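Local coordinates for protein CDP-glucose 4,6-dehydratase (Salmonella enterica subsp. enterica serovar Typhi, PDB 1WVG) that catalyses the NAD(+)-dependent conversion of CDP-D-glucose into CDP-4-dehydro-6-deoxy-D-glucose and water, a step in the synthesis of the lipopolysaccharide O-antigen, at residues I35-A40 with I76-P81; E82-M87 with G122-V127; L95-P100 with Y154-N159. All blocks are in the same frame, centred on the assembly; numbering follows the deposited sequence.

Interaction 1 (I35-A40 with I76-P81); sequences IVKGYA and IAEFKP. With APR (adenosine-5-diphosphoribose), chain C.
K37 and F79 each swing CG away from the backbone nitrogen (chi1 171° and -176°), and the two side chains then run past one another in opposite directions. The lysine continues fully extended beyond CG. Its first methylene sits squarely over one face of the phenyl ring, with K37 CB 3.5 Å from the centroid of the F79 ring and only 9° off the ring normal, a clear CH-pi contact. Farther along, K37 CD passes 3.7 Å from F79 CG, so the aliphatic shaft follows the ring back toward its root. I35 meets the ring differently: its carbonyl oxygen reaches the edge near the ring plane, with I35 O 3.1 Å from F79 CZ, and its CG2 branch packs 4.1 Å from F79 CE1.

Past the ring the lysine turns polar. K37 NZ forms a salt bridge of 3.0 Å to E78 OE1, the two side chains crossing at about a right angle, although E78 is poorly ordered. The ammonium group is also hydrogen-bonded to the carbonyl oxygen of S75, one turn earlier in helix 69-79. Strand 35-40 lies between strands 11-15 and 60-63 of the parallel Rossmann sheet, and helix 69-79 packs over it on the way from strand 60-63 to strand 83-86. At the far end of the strand, A40 CA lies 3.3 Å from N3 of the bound adenosine-5-diphosphoribose. A single lysine thus serves both needs of the helix end: its methylenes shield an aromatic ring, while its charge, probably steadied more by the S75 carbonyl than by the poorly ordered glutamate, is satisfied beyond the ring.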
# COMPACT_ATOMS: atom_id res chain seq x y z
N ILE A 35 -27.03 -26.82 -22.10
CA ILE A 35 -26.46 -28.14 -22.32
C ILE A 35 -25.12 -28.27 -21.60
O ILE A 35 -24.08 -27.80 -22.07
CB ILE A 35 -26.34 -28.53 -23.79
CG1 ILE A 35 -27.67 -28.40 -24.53
CG2 ILE A 35 -25.84 -29.96 -23.86
CD1 ILE A 35 -27.44 -28.46 -26.03
N VAL A 36 -25.17 -28.91 -20.44
CA VAL A 36 -24.02 -29.08 -19.57
C VAL A 36 -23.31 -30.41 -19.62
O VAL A 36 -23.96 -31.46 -19.61
CB VAL A 36 -24.47 -28.85 -18.14
CG1 VAL A 36 -23.29 -28.78 -17.16
CG2 VAL A 36 -25.35 -27.61 -18.07
N LYS A 37 -21.98 -30.33 -19.64
CA LYS A 37 -21.08 -31.48 -19.63
C LYS A 37 -20.18 -31.26 -18.43
O LYS A 37 -19.57 -30.22 -18.31
CB LYS A 37 -20.32 -31.68 -20.94
CG LYS A 37 -19.23 -32.75 -20.86
CD LYS A 37 -18.66 -33.16 -22.23
CE LYS A 37 -17.58 -34.25 -22.10
NZ LYS A 37 -16.89 -34.63 -23.34
N GLY A 38 -20.15 -32.19 -17.49
CA GLY A 38 -19.34 -32.02 -16.31
C GLY A 38 -18.08 -32.86 -16.42
O GLY A 38 -18.03 -33.84 -17.16
N TYR A 39 -17.06 -32.50 -15.67
CA TYR A 39 -15.82 -33.24 -15.67
C TYR A 39 -15.27 -33.08 -14.29
O TYR A 39 -14.94 -31.97 -13.88
CB TYR A 39 -14.82 -32.72 -16.75
CG TYR A 39 -13.45 -33.40 -16.81
CD1 TYR A 39 -13.03 -34.10 -17.95
CD2 TYR A 39 -12.51 -33.29 -15.78
CE1 TYR A 39 -11.77 -34.69 -18.04
CE2 TYR A 39 -11.23 -33.85 -15.86
CZ TYR A 39 -10.86 -34.58 -16.99
OH TYR A 39 -9.59 -35.14 -17.09
N ALA A 40 -15.24 -34.20 -13.56
CA ALA A 40 -14.78 -34.23 -12.19
C ALA A 40 -14.50 -35.67 -11.76
O ALA A 40 -14.54 -36.62 -12.54
CB ALA A 40 -15.93 -33.70 -11.32
N ILE A 76 -13.07 -31.49 -23.51
CA ILE A 76 -13.49 -30.18 -23.95
C ILE A 76 -13.67 -30.13 -25.48
O ILE A 76 -14.69 -29.67 -26.04
CB ILE A 76 -12.46 -29.13 -23.46
CG1 ILE A 76 -12.27 -29.13 -21.92
CG2 ILE A 76 -12.94 -27.76 -23.95
CD1 ILE A 76 -11.53 -27.92 -21.30
N ALA A 77 -12.62 -30.58 -26.16
CA ALA A 77 -12.56 -30.60 -27.62
C ALA A 77 -13.78 -31.23 -28.31
O ALA A 77 -14.35 -30.70 -29.25
CB ALA A 77 -11.29 -31.34 -28.05
N GLU A 78 -14.17 -32.38 -27.79
CA GLU A 78 -15.27 -33.11 -28.35
C GLU A 78 -16.63 -32.50 -28.15
O GLU A 78 -17.55 -32.84 -28.90
CB GLU A 78 -15.28 -34.55 -27.83
CG GLU A 78 -16.63 -34.90 -27.19
CD GLU A 78 -16.60 -36.13 -26.33
OE1 GLU A 78 -15.71 -36.38 -25.51
OE2 GLU A 78 -17.64 -36.90 -26.54
N PHE A 79 -16.75 -31.62 -27.14
CA PHE A 79 -18.03 -30.98 -26.80
C PHE A 79 -18.15 -29.59 -27.40
O PHE A 79 -19.24 -29.07 -27.67
CB PHE A 79 -18.15 -30.94 -25.24
CG PHE A 79 -19.43 -30.41 -24.62
CD1 PHE A 79 -20.65 -31.07 -24.82
CD2 PHE A 79 -19.42 -29.29 -23.78
CE1 PHE A 79 -21.83 -30.61 -24.23
CE2 PHE A 79 -20.59 -28.82 -23.19
CZ PHE A 79 -21.79 -29.48 -23.41
N LYS A 80 -16.98 -28.97 -27.56
CA LYS A 80 -16.95 -27.63 -28.10
C LYS A 80 -17.91 -26.74 -27.36
O LYS A 80 -18.83 -26.22 -27.95
CB LYS A 80 -17.27 -27.54 -29.58
CG LYS A 80 -16.91 -28.79 -30.38
CD LYS A 80 -17.89 -29.06 -31.52
CE LYS A 80 -18.73 -30.32 -31.36
NZ LYS A 80 -20.20 -30.10 -31.27
N PRO A 81 -17.71 -26.51 -26.07
CA PRO A 81 -18.60 -25.62 -25.33
C PRO A 81 -18.39 -24.16 -25.73
O PRO A 81 -17.40 -23.77 -26.37
CB PRO A 81 -18.11 -25.72 -23.88
CG PRO A 81 -16.61 -26.03 -23.99
CD PRO A 81 -16.44 -26.77 -25.32
N1 APR C . -10.08 -33.72 -10.93
C2 APR C . -11.37 -33.42 -11.20
N3 APR C . -12.29 -33.00 -10.39
C4 APR C . -11.83 -32.85 -9.13
C5 APR C . -10.56 -33.09 -8.69
C6 APR C . -9.63 -33.57 -9.65
N6 APR C . -8.33 -33.83 -9.45
N7 APR C . -10.46 -32.80 -7.34
C8 APR C . -11.68 -32.41 -6.99
N9 APR C . -12.54 -32.42 -8.04
C1' APR C . -13.95 -32.09 -8.08
C2' APR C . -14.75 -33.02 -7.20
O2' APR C . -14.91 -34.29 -7.85
C3' APR C . -16.05 -32.21 -7.13
O3' APR C . -16.91 -32.26 -8.27
O4' APR C . -14.13 -30.85 -7.48
C4' APR C . -15.46 -30.79 -6.94
C5' APR C . -15.26 -30.37 -5.51
O5' APR C . -16.58 -30.19 -4.94
PA APR C . -16.81 -30.09 -3.33
O1A APR C . -15.76 -30.86 -2.53
O2A APR C . -18.32 -30.27 -3.05
O3A APR C . -16.46 -28.58 -3.07
PB APR C . -17.39 -27.28 -3.41
O1B APR C . -17.84 -26.74 -2.07
O2B APR C . -18.41 -27.57 -4.49
O5D APR C . -16.30 -26.36 -4.12
C5D APR C . -16.50 -26.04 -5.51
O4D APR C . -15.74 -23.69 -5.27
O1D APR C . -15.22 -22.83 -3.16
C1D APR C . -14.69 -23.34 -4.42
O2D APR C . -12.55 -24.44 -3.92
C2D APR C . -13.96 -24.64 -4.14
O3D APR C . -13.08 -24.79 -6.35
C3D APR C . -14.06 -25.35 -5.48
C4D APR C . -15.47 -24.99 -5.88

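Interaction 2 (E82-M87 with G122-V127); sequences EIVFHM and GNIKAV. With APR (adenosine-5-diphosphoribose), chain C.
Backbone bonding between E82-M87 and G122-V127 centres on one oxygen, E82 O, which accepts from two successive amides. K125 N gives the shorter bond, 2.8 Å to E82 O, tilted from the carbonyl plane. A126 N lies in that plane and gives the longer, straighter one, 3.3 Å to E82 O. The parallel pairing then continues with V84 N donating to A126 O at 3.1 Å. CA-H...O contacts from I83 to A126 O and from V127 to V84 O fill in between.

Apolar contacts divide between the two faces of the sheet. V84 and V127 turn toward helix 100-121, where V84 CG2 meets I124 CG2 at 4.1 Å; I83 and A126 turn toward helix 236-251.

Among polar side chains, K125 bends at chi2 (59°) and again beyond, folding back so that its NZ donates to N123 O at 2.8 Å. NZ also lies against the methylenes of E82, with the carboxylate oxygen E82 OE2 still 5.3 Å from it.

The ligand contact is slight: M87 O accepts a weak bond from the ribose hydroxyl O3D of adenosine-5-diphosphoribose. Neutral backbone pairing therefore joins the strands, and the opposite charges of E82 and K125 probably add only a diffuse attraction.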
# COMPACT_ATOMS: atom_id res chain seq x y z
N GLU A 82 -19.30 -23.31 -25.32
CA GLU A 82 -19.12 -21.90 -25.61
C GLU A 82 -18.82 -21.19 -24.28
O GLU A 82 -18.34 -20.07 -24.22
CB GLU A 82 -20.42 -21.29 -26.16
CG GLU A 82 -21.04 -22.18 -27.26
CD GLU A 82 -22.52 -22.45 -27.14
OE1 GLU A 82 -23.02 -23.12 -26.27
OE2 GLU A 82 -23.21 -21.90 -28.09
N ILE A 83 -19.15 -21.89 -23.19
CA ILE A 83 -19.03 -21.40 -21.82
C ILE A 83 -18.39 -22.43 -20.92
O ILE A 83 -18.59 -23.62 -21.11
CB ILE A 83 -20.40 -21.02 -21.29
CG1 ILE A 83 -20.97 -19.89 -22.14
CG2 ILE A 83 -20.28 -20.64 -19.82
CD1 ILE A 83 -22.33 -19.37 -21.61
N VAL A 84 -17.61 -21.97 -19.94
CA VAL A 84 -16.88 -22.85 -19.07
C VAL A 84 -16.83 -22.35 -17.68
O VAL A 84 -16.47 -21.20 -17.49
CB VAL A 84 -15.42 -22.94 -19.49
CG1 VAL A 84 -14.63 -23.62 -18.38
CG2 VAL A 84 -15.26 -23.75 -20.76
N PHE A 85 -17.13 -23.23 -16.74
CA PHE A 85 -17.04 -22.90 -15.34
C PHE A 85 -16.01 -23.83 -14.75
O PHE A 85 -16.20 -25.03 -14.74
CB PHE A 85 -18.37 -23.10 -14.60
CG PHE A 85 -19.41 -22.08 -15.00
CD1 PHE A 85 -20.34 -22.36 -16.00
CD2 PHE A 85 -19.47 -20.84 -14.36
CE1 PHE A 85 -21.31 -21.41 -16.34
CE2 PHE A 85 -20.41 -19.87 -14.71
CZ PHE A 85 -21.35 -20.17 -15.70
N HIS A 86 -14.89 -23.31 -14.28
CA HIS A 86 -13.88 -24.16 -13.71
C HIS A 86 -13.99 -24.20 -12.19
O HIS A 86 -13.56 -23.27 -11.55
CB HIS A 86 -12.48 -23.60 -14.05
CG HIS A 86 -11.35 -24.36 -13.43
ND1 HIS A 86 -11.27 -25.76 -13.50
CD2 HIS A 86 -10.27 -23.91 -12.72
CE1 HIS A 86 -10.15 -26.12 -12.87
NE2 HIS A 86 -9.53 -25.04 -12.38
N MET A 87 -14.59 -25.28 -11.63
CA MET A 87 -14.80 -25.44 -10.18
C MET A 87 -14.17 -26.67 -9.54
O MET A 87 -14.36 -26.89 -8.34
CB MET A 87 -16.28 -25.51 -9.83
CG MET A 87 -17.01 -24.25 -10.23
SD MET A 87 -18.68 -24.13 -9.50
CE MET A 87 -19.63 -24.85 -10.86
N GLY A 122 -10.25 -23.38 -28.43
CA GLY A 122 -10.83 -22.26 -29.14
C GLY A 122 -12.37 -22.24 -29.19
O GLY A 122 -13.05 -23.22 -28.89
N ASN A 123 -12.91 -21.08 -29.61
CA ASN A 123 -14.33 -20.85 -29.75
C ASN A 123 -15.08 -20.83 -28.47
O ASN A 123 -16.28 -21.03 -28.45
CB ASN A 123 -15.00 -21.85 -30.69
CG ASN A 123 -14.69 -21.27 -32.05
OD1 ASN A 123 -15.10 -20.15 -32.36
ND2 ASN A 123 -13.82 -21.96 -32.77
N ILE A 124 -14.33 -20.65 -27.40
CA ILE A 124 -14.92 -20.57 -26.10
C ILE A 124 -15.09 -19.08 -25.86
O ILE A 124 -14.18 -18.27 -25.98
CB ILE A 124 -14.06 -21.25 -25.03
CG1 ILE A 124 -14.14 -22.76 -25.23
CG2 ILE A 124 -14.50 -20.85 -23.62
CD1 ILE A 124 -12.90 -23.54 -24.81
N LYS A 125 -16.28 -18.70 -25.55
CA LYS A 125 -16.47 -17.28 -25.35
C LYS A 125 -16.26 -16.76 -23.93
O LYS A 125 -15.77 -15.64 -23.76
CB LYS A 125 -17.86 -16.88 -25.81
CG LYS A 125 -17.91 -16.54 -27.29
CD LYS A 125 -17.45 -17.69 -28.18
CE LYS A 125 -18.56 -18.22 -29.04
NZ LYS A 125 -18.58 -19.70 -29.23
N ALA A 126 -16.70 -17.52 -22.92
CA ALA A 126 -16.62 -17.04 -21.58
C ALA A 126 -16.06 -18.10 -20.69
O ALA A 126 -16.43 -19.25 -20.82
CB ALA A 126 -18.02 -16.68 -21.09
N VAL A 127 -15.13 -17.70 -19.85
CA VAL A 127 -14.50 -18.59 -18.90
C VAL A 127 -14.63 -17.96 -17.53
O VAL A 127 -14.20 -16.83 -17.29
CB VAL A 127 -13.06 -18.92 -19.23
CG1 VAL A 127 -12.54 -19.94 -18.21
CG2 VAL A 127 -12.92 -19.47 -20.64
N1 APR C . -10.08 -33.72 -10.93
C2 APR C . -11.37 -33.42 -11.20
N3 APR C . -12.29 -33.00 -10.39
C4 APR C . -11.83 -32.85 -9.13
C5 APR C . -10.56 -33.09 -8.69
C6 APR C . -9.63 -33.57 -9.65
N6 APR C . -8.33 -33.83 -9.45
N7 APR C . -10.46 -32.80 -7.34
C8 APR C . -11.68 -32.41 -6.99
N9 APR C . -12.54 -32.42 -8.04
C1' APR C . -13.95 -32.09 -8.08
C2' APR C . -14.75 -33.02 -7.20
O2' APR C . -14.91 -34.29 -7.85
C3' APR C . -16.05 -32.21 -7.13
O3' APR C . -16.91 -32.26 -8.27
O4' APR C . -14.13 -30.85 -7.48
C4' APR C . -15.46 -30.79 -6.94
C5' APR C . -15.26 -30.37 -5.51
O5' APR C . -16.58 -30.19 -4.94
PA APR C . -16.81 -30.09 -3.33
O1A APR C . -15.76 -30.86 -2.53
O2A APR C . -18.32 -30.27 -3.05
O3A APR C . -16.46 -28.58 -3.07
PB APR C . -17.39 -27.28 -3.41
O1B APR C . -17.84 -26.74 -2.07
O2B APR C . -18.41 -27.57 -4.49
O5D APR C . -16.30 -26.36 -4.12
C5D APR C . -16.50 -26.04 -5.51
O4D APR C . -15.74 -23.69 -5.27
O1D APR C . -15.22 -22.83 -3.16
C1D APR C . -14.69 -23.34 -4.42
O2D APR C . -12.55 -24.44 -3.92
C2D APR C . -13.96 -24.64 -4.14
O3D APR C . -13.08 -24.79 -6.35
C3D APR C . -14.06 -25.35 -5.48
C4D APR C . -15.47 -24.99 -5.88

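Interaction 3 (L95-P100 with Y154-N159); sequences LSYEQP and YDPYSN. With CXY (cytidine-5'-diphospho-beta-D-xylose), chain D; APR (adenosine-5-diphosphoribose), chain C.
The C-terminal end of helix 93-98 meets the start of helix 156-175, the backbones coming closest at S96 and Y157, whose CA atoms are 5.3 Å apart. P156 wedges into this junction, its ring atom CG 3.2 Å from S96 O. Beside it S96 CB rests on Y157 CB at 3.5 Å, while the serine hydroxyl bonds back to the carbonyl oxygen of V93.

Y97 lays one ring face over D155, with CZ 3.4 Å from D155 CB, and its hydroxyl oxygen reaches the edge of the Y154 ring, 3.3 Å from CD2. That hydroxyl is hydrogen-bonded to the carbonyl oxygen of H298, and S174 of a second subunit packs on both Y97 and P156.

D155 is the N-cap of helix 156-175. With chi1 at 57°, its carboxylate turns to the helix start, and D155 OD2 accepts from S158 N at 2.9 Å, met from above the carboxylate plane.

From the first turn thus capped, Y157 extends into the active-site cleft. Y157 OH is hydrogen-bonded to O2D of adenosine-5-diphosphoribose at 2.9 Å and also to O4' of the CDP-xylose. A tyrosine bridging cofactor ribose and sugar, in a YxxxK sequence, is the signature of the short-chain dehydrogenase/reductase active site.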
# COMPACT_ATOMS: atom_id res chain seq x y z
N LEU A 95 -7.52 -30.59 5.48
CA LEU A 95 -7.04 -31.60 4.56
C LEU A 95 -5.79 -31.15 3.81
O LEU A 95 -4.84 -31.93 3.65
CB LEU A 95 -8.14 -32.06 3.59
CG LEU A 95 -7.58 -32.99 2.53
CD1 LEU A 95 -6.82 -34.12 3.22
CD2 LEU A 95 -8.73 -33.56 1.72
N SER A 96 -5.76 -29.87 3.35
CA SER A 96 -4.63 -29.35 2.61
C SER A 96 -3.38 -29.46 3.43
O SER A 96 -2.27 -29.62 2.96
CB SER A 96 -4.83 -27.89 2.23
OG SER A 96 -4.72 -27.06 3.37
N TYR A 97 -3.55 -29.34 4.71
CA TYR A 97 -2.38 -29.49 5.53
C TYR A 97 -1.86 -30.93 5.46
O TYR A 97 -0.66 -31.18 5.47
CB TYR A 97 -2.75 -29.17 6.99
CG TYR A 97 -2.76 -27.67 7.36
CD1 TYR A 97 -3.95 -27.05 7.73
CD2 TYR A 97 -1.59 -26.91 7.38
CE1 TYR A 97 -3.97 -25.71 8.13
CE2 TYR A 97 -1.58 -25.56 7.76
CZ TYR A 97 -2.78 -24.96 8.14
OH TYR A 97 -2.82 -23.65 8.51
N GLU A 98 -2.78 -31.88 5.37
CA GLU A 98 -2.37 -33.26 5.31
C GLU A 98 -1.90 -33.66 3.95
O GLU A 98 -1.03 -34.53 3.83
CB GLU A 98 -3.49 -34.23 5.73
CG GLU A 98 -3.93 -34.06 7.21
CD GLU A 98 -5.33 -34.60 7.46
OE1 GLU A 98 -5.94 -35.34 6.69
OE2 GLU A 98 -5.84 -34.19 8.59
N GLN A 99 -2.47 -33.04 2.92
CA GLN A 99 -2.12 -33.40 1.54
C GLN A 99 -1.72 -32.20 0.67
O GLN A 99 -2.41 -31.87 -0.29
CB GLN A 99 -3.40 -33.99 0.92
CG GLN A 99 -3.70 -35.40 1.43
CD GLN A 99 -2.72 -36.43 0.88
OE1 GLN A 99 -2.86 -36.89 -0.26
NE2 GLN A 99 -1.73 -36.80 1.70
N PRO A 100 -0.61 -31.58 1.00
CA PRO A 100 -0.14 -30.42 0.30
C PRO A 100 0.03 -30.63 -1.19
O PRO A 100 -0.40 -29.84 -2.05
CB PRO A 100 1.23 -30.07 0.91
CG PRO A 100 1.56 -31.17 1.89
CD PRO A 100 0.26 -31.90 2.18
N TYR A 154 -2.24 -18.69 3.97
CA TYR A 154 -1.38 -19.29 4.99
C TYR A 154 -1.21 -20.80 4.79
O TYR A 154 -0.08 -21.26 4.64
CB TYR A 154 -1.95 -18.96 6.37
CG TYR A 154 -1.18 -19.48 7.57
CD1 TYR A 154 -0.46 -18.59 8.38
CD2 TYR A 154 -1.25 -20.82 7.92
CE1 TYR A 154 0.20 -19.05 9.52
CE2 TYR A 154 -0.58 -21.29 9.05
CZ TYR A 154 0.13 -20.40 9.86
OH TYR A 154 0.77 -20.83 10.99
N ASP A 155 -2.32 -21.52 4.74
CA ASP A 155 -2.32 -22.98 4.53
C ASP A 155 -2.25 -23.35 3.03
O ASP A 155 -2.46 -22.52 2.15
CB ASP A 155 -3.60 -23.53 5.15
CG ASP A 155 -4.77 -22.85 4.51
OD1 ASP A 155 -5.12 -21.73 4.81
OD2 ASP A 155 -5.30 -23.57 3.57
N PRO A 156 -1.95 -24.61 2.70
CA PRO A 156 -1.85 -25.03 1.29
C PRO A 156 -3.08 -24.79 0.41
O PRO A 156 -3.02 -24.51 -0.79
CB PRO A 156 -1.49 -26.52 1.33
CG PRO A 156 -0.87 -26.75 2.72
CD PRO A 156 -1.33 -25.61 3.62
N TYR A 157 -4.24 -24.93 1.02
CA TYR A 157 -5.47 -24.68 0.27
C TYR A 157 -5.59 -23.18 -0.09
O TYR A 157 -5.68 -22.80 -1.26
CB TYR A 157 -6.71 -25.13 1.04
CG TYR A 157 -7.90 -24.57 0.33
CD1 TYR A 157 -8.26 -25.07 -0.92
CD2 TYR A 157 -8.67 -23.55 0.90
CE1 TYR A 157 -9.38 -24.58 -1.58
CE2 TYR A 157 -9.78 -23.02 0.24
CZ TYR A 157 -10.13 -23.54 -1.02
OH TYR A 157 -11.23 -23.06 -1.69
N SER A 158 -5.56 -22.31 0.94
CA SER A 158 -5.65 -20.88 0.72
C SER A 158 -4.66 -20.43 -0.31
O SER A 158 -5.01 -19.76 -1.28
CB SER A 158 -5.26 -20.15 1.98
OG SER A 158 -6.26 -20.48 2.91
N ASN A 159 -3.41 -20.78 -0.04
CA ASN A 159 -2.28 -20.45 -0.89
C ASN A 159 -2.40 -20.99 -2.32
O ASN A 159 -1.98 -20.34 -3.28
CB ASN A 159 -0.97 -20.87 -0.19
CG ASN A 159 0.25 -20.32 -0.88
OD1 ASN A 159 0.78 -20.93 -1.81
ND2 ASN A 159 0.68 -19.13 -0.46
O1B CXY D . -13.76 -21.20 5.87
PB CXY D . -13.55 -22.66 5.51
O2B CXY D . -12.32 -23.27 6.12
O1' CXY D . -13.51 -22.82 3.88
O3A CXY D . -14.91 -23.18 6.04
PA CXY D . -15.29 -24.14 7.33
O1A CXY D . -16.76 -24.33 7.24
O2A CXY D . -14.51 -25.39 7.31
O5D CXY D . -14.82 -23.23 8.55
C5D CXY D . -15.63 -22.11 8.91
C4D CXY D . -15.22 -21.64 10.28
O4D CXY D . -15.96 -22.43 11.25
C3D CXY D . -13.74 -21.71 10.65
O3D CXY D . -13.25 -20.64 11.53
C2D CXY D . -13.76 -23.08 11.35
O2D CXY D . -12.62 -23.17 12.21
C1D CXY D . -15.04 -22.96 12.15
N1 CXY D . -15.56 -24.25 12.62
C6 CXY D . -15.93 -25.23 11.72
C5 CXY D . -16.42 -26.39 12.08
C4 CXY D . -16.59 -26.71 13.46
N3 CXY D . -16.21 -25.68 14.33
C2 CXY D . -15.69 -24.45 13.99
N4 CXY D . -17.01 -27.78 13.90
O2 CXY D . -15.36 -23.59 14.81
C1' CXY D . -14.79 -22.94 3.29
C2' CXY D . -14.63 -23.96 2.18
C3' CXY D . -13.63 -23.38 1.20
C4' CXY D . -14.12 -22.04 0.66
C5' CXY D . -14.40 -21.09 1.81
O2' CXY D . -14.13 -25.22 2.66
O3' CXY D . -13.49 -24.26 0.07
O4' CXY D . -13.16 -21.49 -0.24
O5' CXY D . -15.30 -21.68 2.76
N1 APR C . -10.08 -33.72 -10.93
C2 APR C . -11.37 -33.42 -11.20
N3 APR C . -12.29 -33.00 -10.39
C4 APR C . -11.83 -32.85 -9.13
C5 APR C . -10.56 -33.09 -8.69
C6 APR C . -9.63 -33.57 -9.65
N6 APR C . -8.33 -33.83 -9.45
N7 APR C . -10.46 -32.80 -7.34
C8 APR C . -11.68 -32.41 -6.99
N9 APR C . -12.54 -32.42 -8.04
C1' APR C . -13.95 -32.09 -8.08
C2' APR C . -14.75 -33.02 -7.20
O2' APR C . -14.91 -34.29 -7.85
C3' APR C . -16.05 -32.21 -7.13
O3' APR C . -16.91 -32.26 -8.27
O4' APR C . -14.13 -30.85 -7.48
C4' APR C . -15.46 -30.79 -6.94
C5' APR C . -15.26 -30.37 -5.51
O5' APR C . -16.58 -30.19 -4.94
PA APR C . -16.81 -30.09 -3.33
O1A APR C . -15.76 -30.86 -2.53
O2A APR C . -18.32 -30.27 -3.05
O3A APR C . -16.46 -28.58 -3.07
PB APR C . -17.39 -27.28 -3.41
O1B APR C . -17.84 -26.74 -2.07
O2B APR C . -18.41 -27.57 -4.49
O5D APR C . -16.30 -26.36 -4.12
C5D APR C . -16.50 -26.04 -5.51
O4D APR C . -15.74 -23.69 -5.27
O1D APR C . -15.22 -22.83 -3.16
C1D APR C . -14.69 -23.34 -4.42
O2D APR C . -12.55 -24.44 -3.92
C2D APR C . -13.96 -24.64 -4.14
O3D APR C . -13.08 -24.79 -6.35
C3D APR C . -14.06 -25.35 -5.48
C4D APR C . -15.47 -24.99 -5.88

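The three contacts exemplify how a Rossmann framework delivers separate parts of the chain to one bound adenosine-5-diphosphoribose. Interactions 1 and 2 are neighbours, their centres about 10 Å apart, and they touch where P81 O packs 3.6 Å from I124 CG1, at the turn between helix 69-79 and strand 83-86. Interaction 3 lies farther along, beyond the adenosine-5-diphosphoribose and beside the CDP-xylose, its centre about 29 Å from that of interaction 1 and about 28 Å from that of interaction 2, yet its nearest atoms are about 8 Å from interaction 2. All three reach adenosine-5-diphosphoribose: interaction 1 at the adenosine, interactions 2 and 3 at adjacent hydroxyls of the other ribose. Of the three, interaction 3 also meets the CDP-xylose, through Y157.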